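Local coordinates for amidohydrolase (Xanthomonas campestris pv. campestris, PDB 4DZH), which probably deaminates adenosine-type nucleosides such as 5'-methylthioadenosine, working as a zinc-binding hydrolase with a TIM-barrel fold, at residues P73-A78 against R354-G359; L311-D316 against F327-T332; A209-V214 against D252-V257. All blocks are in the same frame, centred on the assembly; numbering follows the deposited sequence.

Contact 1 (P73-A78 against R354-G359)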
# COMPACT_ATOMS: atom_id res chain seq x y z
N PRO A 73 2.39 -1.83 -20.15
CA PRO A 73 1.72 -0.57 -20.52
C PRO A 73 1.66 0.35 -19.31
O PRO A 73 1.63 -0.14 -18.17
CB PRO A 73 0.30 -1.01 -20.87
CG PRO A 73 0.38 -2.51 -21.17
CD PRO A 73 1.46 -2.98 -20.18
N GLY A 74 1.64 1.66 -19.58
CA GLY A 74 1.44 2.60 -18.49
C GLY A 74 0.15 2.30 -17.75
O GLY A 74 -0.85 1.84 -18.30
N LEU A 75 0.18 2.52 -16.45
CA LEU A 75 -1.03 2.42 -15.67
C LEU A 75 -1.98 3.56 -15.97
O LEU A 75 -1.58 4.71 -16.23
CB LEU A 75 -0.68 2.41 -14.19
CG LEU A 75 0.28 1.28 -13.79
CD1 LEU A 75 0.62 1.36 -12.30
CD2 LEU A 75 -0.20 -0.16 -14.21
N VAL A 76 -3.26 3.24 -15.95
CA VAL A 76 -4.31 4.20 -16.26
C VAL A 76 -5.10 4.47 -15.00
O VAL A 76 -5.78 3.55 -14.46
CB VAL A 76 -5.21 3.64 -17.39
CG1 VAL A 76 -6.40 4.59 -17.65
CG2 VAL A 76 -4.40 3.43 -18.68
N ASN A 77 -4.92 5.67 -14.45
CA ASN A 77 -5.59 6.04 -13.23
C ASN A 77 -6.94 6.61 -13.62
O ASN A 77 -7.04 7.74 -14.07
CB ASN A 77 -4.74 7.10 -12.48
CG ASN A 77 -5.31 7.45 -11.09
OD1 ASN A 77 -6.53 7.32 -10.81
ND2 ASN A 77 -4.44 7.96 -10.21
N ALA A 78 -7.98 5.80 -13.46
CA ALA A 78 -9.27 6.09 -14.09
C ALA A 78 -10.18 6.98 -13.25
O ALA A 78 -11.39 7.11 -13.60
CB ALA A 78 -9.97 4.74 -14.45
N ARG A 354 -4.80 -6.20 -15.45
CA ARG A 354 -5.63 -5.92 -16.62
C ARG A 354 -6.52 -4.69 -16.38
O ARG A 354 -6.59 -3.80 -17.22
CB ARG A 354 -6.48 -7.14 -16.97
CG ARG A 354 -7.29 -7.00 -18.30
CD ARG A 354 -7.85 -8.36 -18.70
NE ARG A 354 -8.67 -8.37 -19.94
CZ ARG A 354 -8.14 -8.54 -21.15
NH1 ARG A 354 -6.82 -8.65 -21.27
NH2 ARG A 354 -8.94 -8.60 -22.26
N ALA A 355 -7.19 -4.66 -15.22
CA ALA A 355 -8.03 -3.53 -14.84
C ALA A 355 -7.23 -2.22 -14.82
O ALA A 355 -7.70 -1.17 -15.30
CB ALA A 355 -8.71 -3.79 -13.52
N ALA A 356 -6.02 -2.28 -14.25
CA ALA A 356 -5.16 -1.11 -14.14
C ALA A 356 -4.64 -0.55 -15.47
O ALA A 356 -4.12 0.59 -15.52
CB ALA A 356 -3.96 -1.44 -13.24
N THR A 357 -4.77 -1.32 -16.57
CA THR A 357 -4.22 -0.88 -17.84
C THR A 357 -5.34 -0.87 -18.88
O THR A 357 -5.95 0.17 -19.10
CB THR A 357 -3.06 -1.79 -18.31
OG1 THR A 357 -3.46 -3.18 -18.22
CG2 THR A 357 -1.82 -1.51 -17.42
N LEU A 358 -5.61 -2.04 -19.45
CA LEU A 358 -6.63 -2.19 -20.49
C LEU A 358 -8.03 -1.86 -19.97
O LEU A 358 -8.83 -1.26 -20.73
CB LEU A 358 -6.61 -3.61 -21.05
CG LEU A 358 -7.49 -3.78 -22.30
CD1 LEU A 358 -7.04 -2.86 -23.43
CD2 LEU A 358 -7.45 -5.24 -22.66
N GLY A 359 -8.38 -2.22 -18.72
CA GLY A 359 -9.69 -1.86 -18.18
C GLY A 359 -9.88 -0.34 -18.12
O GLY A 359 -10.91 0.24 -18.51
O HOH W 1 -7.74 1.56 -14.60
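V76 and A356 join the strand to the helix by a single backbone bond: V76 N gives its proton to A356 O over 2.8 Å, with an N-H...O angle of 171°, so donor, proton and acceptor are almost in line. The helix widens here into a pi-type turn at A355-G359, which probably helps leave A356 O available to the strand. There G359 N reaches back to R354 O (2.8 Å), and the same oxygen also takes T357 N from the opposite face of its plane. Strand 75-78 and helix 354-359 run almost perpendicular, at 89°, so the strand meets the helix over a short length.

T357 occupies the space between them. From its CB, which makes no close contact with the strand, the two branches separate. At a chi1 of 49° OG1 sits between the backbone N and the carbonyl carbon, turned back into its own helix to bond L353 O. CG2 is thereby left anti to the carbonyl carbon and faces the strand, where this methyl ends 3.6 Å from G74 O and 3.8 Å from P73 O. It also meets L75 CD2 at 3.8 Å, and that same leucine methyl packs against A356 CB. Farther along the strand, V76 CG2 lies 3.6 Å from T357 O. A water, 2.8 Å from V76 O and 2.8 Å from A355 O, fills the next position beyond the direct bond.

The opposite edge of the strand pairs with strand 133-139, through L75 and N77. On the helix side, I313 of strand 310-313 takes over at A78. Strand 69-80 is the first of the eight parallel TIM-barrel strands, and it carries H79, with H81 just after its end, zinc ligands in the HxH motif of the amidohydrolase superfamily.

Contact 2 (L311-D316 against F327-T332). With ZN (zinc ion), chain E; ZN (zinc ion), chain F.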
# COMPACT_ATOMS: atom_id res chain seq x y z
N LEU A 311 -14.03 -3.19 -15.66
CA LEU A 311 -13.59 -2.64 -14.37
C LEU A 311 -12.25 -1.91 -14.53
O LEU A 311 -11.30 -2.45 -15.10
CB LEU A 311 -13.45 -3.73 -13.32
CG LEU A 311 -13.23 -3.37 -11.84
CD1 LEU A 311 -14.46 -2.70 -11.24
CD2 LEU A 311 -12.83 -4.54 -11.01
N ALA A 312 -12.21 -0.68 -14.02
CA ALA A 312 -10.97 0.10 -13.95
C ALA A 312 -10.65 0.47 -12.51
O ALA A 312 -11.45 0.26 -11.58
CB ALA A 312 -11.13 1.35 -14.80
N ILE A 313 -9.46 1.06 -12.31
CA ILE A 313 -8.98 1.39 -10.98
C ILE A 313 -8.54 2.86 -11.00
O ILE A 313 -7.95 3.33 -11.97
CB ILE A 313 -7.80 0.46 -10.58
CG1 ILE A 313 -8.31 -0.98 -10.43
CG2 ILE A 313 -7.13 0.93 -9.25
CD1 ILE A 313 -7.22 -2.02 -10.22
N GLY A 314 -8.90 3.57 -9.94
CA GLY A 314 -8.51 4.96 -9.79
C GLY A 314 -8.14 5.26 -8.33
O GLY A 314 -8.48 4.50 -7.39
N THR A 315 -7.50 6.39 -8.09
CA THR A 315 -7.01 6.73 -6.76
C THR A 315 -7.93 7.73 -6.03
O THR A 315 -7.83 7.85 -4.80
CB THR A 315 -5.55 7.31 -6.77
OG1 THR A 315 -5.51 8.47 -7.62
CG2 THR A 315 -4.51 6.25 -7.25
N ASP A 316 -8.75 8.50 -6.77
CA ASP A 316 -9.45 9.67 -6.23
C ASP A 316 -8.39 10.69 -5.87
O ASP A 316 -7.24 10.59 -6.37
CB ASP A 316 -10.35 9.27 -5.01
CG ASP A 316 -11.64 10.12 -4.88
OD1 ASP A 316 -12.07 10.91 -5.76
OD2 ASP A 316 -12.26 9.86 -3.82
N PHE A 327 0.38 1.51 -7.95
CA PHE A 327 0.85 0.17 -7.54
C PHE A 327 0.15 -0.23 -6.25
O PHE A 327 -0.32 -1.36 -6.12
CB PHE A 327 2.38 0.16 -7.34
CG PHE A 327 3.15 0.00 -8.62
CD1 PHE A 327 3.29 1.07 -9.51
CD2 PHE A 327 3.76 -1.21 -8.92
CE1 PHE A 327 3.99 0.92 -10.70
CE2 PHE A 327 4.48 -1.36 -10.12
CZ PHE A 327 4.59 -0.32 -10.98
N SER A 328 0.07 0.70 -5.31
CA SER A 328 -0.66 0.47 -4.08
C SER A 328 -2.14 0.28 -4.30
O SER A 328 -2.72 -0.63 -3.72
CB SER A 328 -0.46 1.62 -3.10
OG SER A 328 -1.14 1.37 -1.87
N GLU A 329 -2.74 1.15 -5.11
CA GLU A 329 -4.17 1.05 -5.37
C GLU A 329 -4.53 -0.36 -5.93
O GLU A 329 -5.56 -0.97 -5.53
CB GLU A 329 -4.60 2.13 -6.36
CG GLU A 329 -6.09 2.41 -6.17
CD GLU A 329 -6.39 3.22 -4.95
OE1 GLU A 329 -7.55 3.09 -4.45
OE2 GLU A 329 -5.54 4.00 -4.50
N ASN A 330 -3.68 -0.87 -6.83
CA ASN A 330 -3.89 -2.18 -7.43
C ASN A 330 -3.82 -3.25 -6.38
O ASN A 330 -4.68 -4.15 -6.33
CB ASN A 330 -2.83 -2.51 -8.49
CG ASN A 330 -2.91 -1.62 -9.73
OD1 ASN A 330 -3.92 -0.97 -10.01
ND2 ASN A 330 -1.84 -1.64 -10.53
N ARG A 331 -2.77 -3.21 -5.53
CA ARG A 331 -2.66 -4.19 -4.45
C ARG A 331 -3.89 -4.13 -3.52
O ARG A 331 -4.44 -5.18 -3.16
CB ARG A 331 -1.39 -3.98 -3.65
CG ARG A 331 -1.26 -5.01 -2.52
CD ARG A 331 -1.13 -4.37 -1.11
NE ARG A 331 0.03 -3.48 -1.16
CZ ARG A 331 -0.05 -2.15 -1.12
NH1 ARG A 331 1.05 -1.43 -1.28
NH2 ARG A 331 -1.21 -1.50 -0.93
N THR A 332 -4.31 -2.92 -3.15
CA THR A 332 -5.47 -2.80 -2.25
C THR A 332 -6.72 -3.38 -2.93
O THR A 332 -7.49 -4.14 -2.27
CB THR A 332 -5.68 -1.34 -1.89
OG1 THR A 332 -4.49 -0.83 -1.24
CG2 THR A 332 -6.84 -1.22 -0.92
ZN ZN E . -13.95 11.64 -6.96
ZN ZN F . -13.70 11.19 -3.77
O HOH W 2 -8.93 5.28 -4.00
O HOH W 3 -14.78 10.94 -5.26
O HOH W 4 -15.17 10.81 -2.26
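I313 and T315 bring the backbone past helix 327-332 with CA atoms 7.2 Å from N330 CA and 6.5 Å from E329 CA, respectively. Strand 311-313 ends here, leading through G314 to the metal ligand D316.

Side chains of the helix meet both side chains and the G314 carbonyl, whose O lies 3.4 Å from E329 CG. I313 CG2 lies alongside E329 CG (3.6 Å), the two side chains running past each other in opposite directions, while I313 CD1 touches N330 OD1 (3.5 Å). E329 has CG anti to the backbone N and bends at chi2 (75°), which carries OE2 to 3.7 Å from T315 CG2. OE1 accepts from E289 N and a water, and OE2 from N321 ND2. Because E289 and N321 bind magnesium, E329 is a second-shell residue of that site.

D316 OD2 binds one zinc ion at 2.0 Å; OD1 reaches this ion and a second one, and the second is also held by H79, H81 and H228.

T352 of helix 349-363 touches both I313 and N330, with A355 and A356 beside it. Backbone bonds place 311-316 between strand 283-286 (V284, H286) and strand 69-80 (A78, H79).

Contact 3 (A209-V214 against D252-V257)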
# COMPACT_ATOMS: atom_id res chain seq x y z
N ALA A 209 -32.88 18.19 -15.24
CA ALA A 209 -32.70 18.97 -16.46
C ALA A 209 -31.24 19.02 -16.91
O ALA A 209 -30.96 18.89 -18.09
CB ALA A 209 -33.25 20.37 -16.25
N ASN A 210 -30.33 19.19 -15.95
CA ASN A 210 -28.90 19.15 -16.26
C ASN A 210 -28.46 17.76 -16.73
O ASN A 210 -27.61 17.65 -17.63
CB ASN A 210 -28.08 19.62 -15.06
CG ASN A 210 -28.06 21.14 -14.95
OD1 ASN A 210 -28.30 21.84 -15.94
ND2 ASN A 210 -27.78 21.66 -13.76
N PHE A 211 -29.04 16.71 -16.15
CA PHE A 211 -28.70 15.34 -16.56
C PHE A 211 -29.22 15.11 -17.97
O PHE A 211 -28.57 14.46 -18.81
CB PHE A 211 -29.28 14.29 -15.58
CG PHE A 211 -28.30 13.85 -14.54
CD1 PHE A 211 -26.99 13.46 -14.87
CD2 PHE A 211 -28.67 13.83 -13.22
CE1 PHE A 211 -26.11 13.05 -13.89
CE2 PHE A 211 -27.81 13.42 -12.24
CZ PHE A 211 -26.51 13.02 -12.57
N GLU A 212 -30.41 15.64 -18.26
CA GLU A 212 -30.96 15.50 -19.59
C GLU A 212 -30.05 16.19 -20.62
O GLU A 212 -29.83 15.69 -21.72
CB GLU A 212 -32.35 16.12 -19.64
CG GLU A 212 -32.87 16.43 -21.05
CD GLU A 212 -32.84 15.23 -22.01
OE1 GLU A 212 -32.65 14.08 -21.59
OE2 GLU A 212 -32.99 15.47 -23.22
N ARG A 213 -29.51 17.35 -20.24
CA ARG A 213 -28.68 18.12 -21.15
C ARG A 213 -27.34 17.39 -21.39
O ARG A 213 -26.80 17.38 -22.51
CB ARG A 213 -28.47 19.51 -20.58
CG ARG A 213 -27.89 20.53 -21.55
CD ARG A 213 -28.12 21.97 -21.04
NE ARG A 213 -27.49 23.01 -21.87
CZ ARG A 213 -27.43 24.30 -21.52
NH1 ARG A 213 -27.95 24.71 -20.37
NH2 ARG A 213 -26.84 25.18 -22.31
N VAL A 214 -26.81 16.76 -20.34
CA VAL A 214 -25.61 15.96 -20.51
C VAL A 214 -25.88 14.78 -21.45
O VAL A 214 -25.06 14.44 -22.30
CB VAL A 214 -25.14 15.43 -19.15
CG1 VAL A 214 -24.16 14.24 -19.30
CG2 VAL A 214 -24.53 16.56 -18.35
N ASP A 252 -31.10 5.63 -14.90
CA ASP A 252 -31.62 4.74 -15.95
C ASP A 252 -32.82 5.40 -16.65
O ASP A 252 -32.88 5.44 -17.87
CB ASP A 252 -31.98 3.37 -15.37
CG ASP A 252 -32.44 2.37 -16.43
OD1 ASP A 252 -32.32 2.69 -17.63
OD2 ASP A 252 -32.91 1.26 -16.08
N ARG A 253 -33.75 5.94 -15.87
CA ARG A 253 -34.90 6.61 -16.45
C ARG A 253 -34.49 7.91 -17.17
O ARG A 253 -35.11 8.30 -18.15
CB ARG A 253 -35.98 6.86 -15.39
CG ARG A 253 -35.79 8.12 -14.55
CD ARG A 253 -37.08 8.63 -13.86
NE ARG A 253 -36.74 9.33 -12.63
CZ ARG A 253 -36.43 10.62 -12.55
NH1 ARG A 253 -36.43 11.39 -13.64
NH2 ARG A 253 -36.11 11.15 -11.37
N LEU A 254 -33.41 8.56 -16.71
CA LEU A 254 -32.90 9.75 -17.38
C LEU A 254 -32.12 9.43 -18.66
O LEU A 254 -31.77 10.33 -19.42
CB LEU A 254 -32.02 10.59 -16.43
CG LEU A 254 -32.78 11.25 -15.26
CD1 LEU A 254 -31.84 11.80 -14.22
CD2 LEU A 254 -33.72 12.35 -15.82
N GLY A 255 -31.87 8.14 -18.90
CA GLY A 255 -31.15 7.69 -20.08
C GLY A 255 -29.63 7.77 -19.97
O GLY A 255 -28.94 7.89 -20.98
N LEU A 256 -29.11 7.70 -18.75
CA LEU A 256 -27.66 7.82 -18.57
C LEU A 256 -26.90 6.53 -18.31
O LEU A 256 -25.67 6.56 -18.20
CB LEU A 256 -27.34 8.85 -17.49
CG LEU A 256 -27.33 10.22 -18.16
CD1 LEU A 256 -28.60 11.00 -17.86
CD2 LEU A 256 -26.07 11.01 -17.81
N VAL A 257 -27.61 5.41 -18.23
CA VAL A 257 -26.96 4.13 -18.03
C VAL A 257 -26.77 3.43 -19.39
O VAL A 257 -27.70 2.83 -19.93
CB VAL A 257 -27.78 3.26 -17.08
CG1 VAL A 257 -27.10 1.92 -16.77
CG2 VAL A 257 -28.05 4.02 -15.79
O HOH W 5 -33.12 12.59 -19.74
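F211 meets both L254 and L256 in a contact in the outer helical layer of the TIM barrel, where helix 208-221 meets the end of helix 247-254. L254 CD1 reaches F211 CB at 3.8 Å and ring atom CD2 at 3.9 Å, lying obliquely to the ring, and the two side chains cross at about a right angle. L256, modelled in two conformers, adds a second leucine. In one of them its CD2 is 3.9 Å from F211 CD1 and also touches V214 CG1; these contacts hold for that conformer and are less certain.

Beneath this cluster lies strand 225-229: L227 touches F211, and V225 touches both V214 and L256. R250 and L251 of helix 247-254 border F211 as well. Toward solvent the E212 carboxylate forms a salt bridge with R215, while a salt bridge from R253 to D208 ties the two helices again.

The helix end just before L256 helps to turn the chain back. G255 ends the helix in a Schellman motif with a positive phi of 83°, and G255 N donates to D252 O at 3.1 Å. The last carbonyl before the glycine, L254 O, takes a proton from a water 2.7 Å away.

From the N terminus, strand 69-80 opens the loop that contact 1 closes 276 residues later at helix 349-363, so almost the whole barrel lies inside it. Contact 3 and contact 2 are nested within that loop, one after the other and without crossing. Contact 3 closes around strand 225-229 and the helices after it; contact 2 closes a short loop from strand 310-313 to helix 326-341. Contacts 1 and 2 touch, with centres 9 Å apart, through A356 CB against N330 OD1, where the two consecutive helices meet. Contact 3 stands apart, its centre about 28 Å from both, on the outer helical layer.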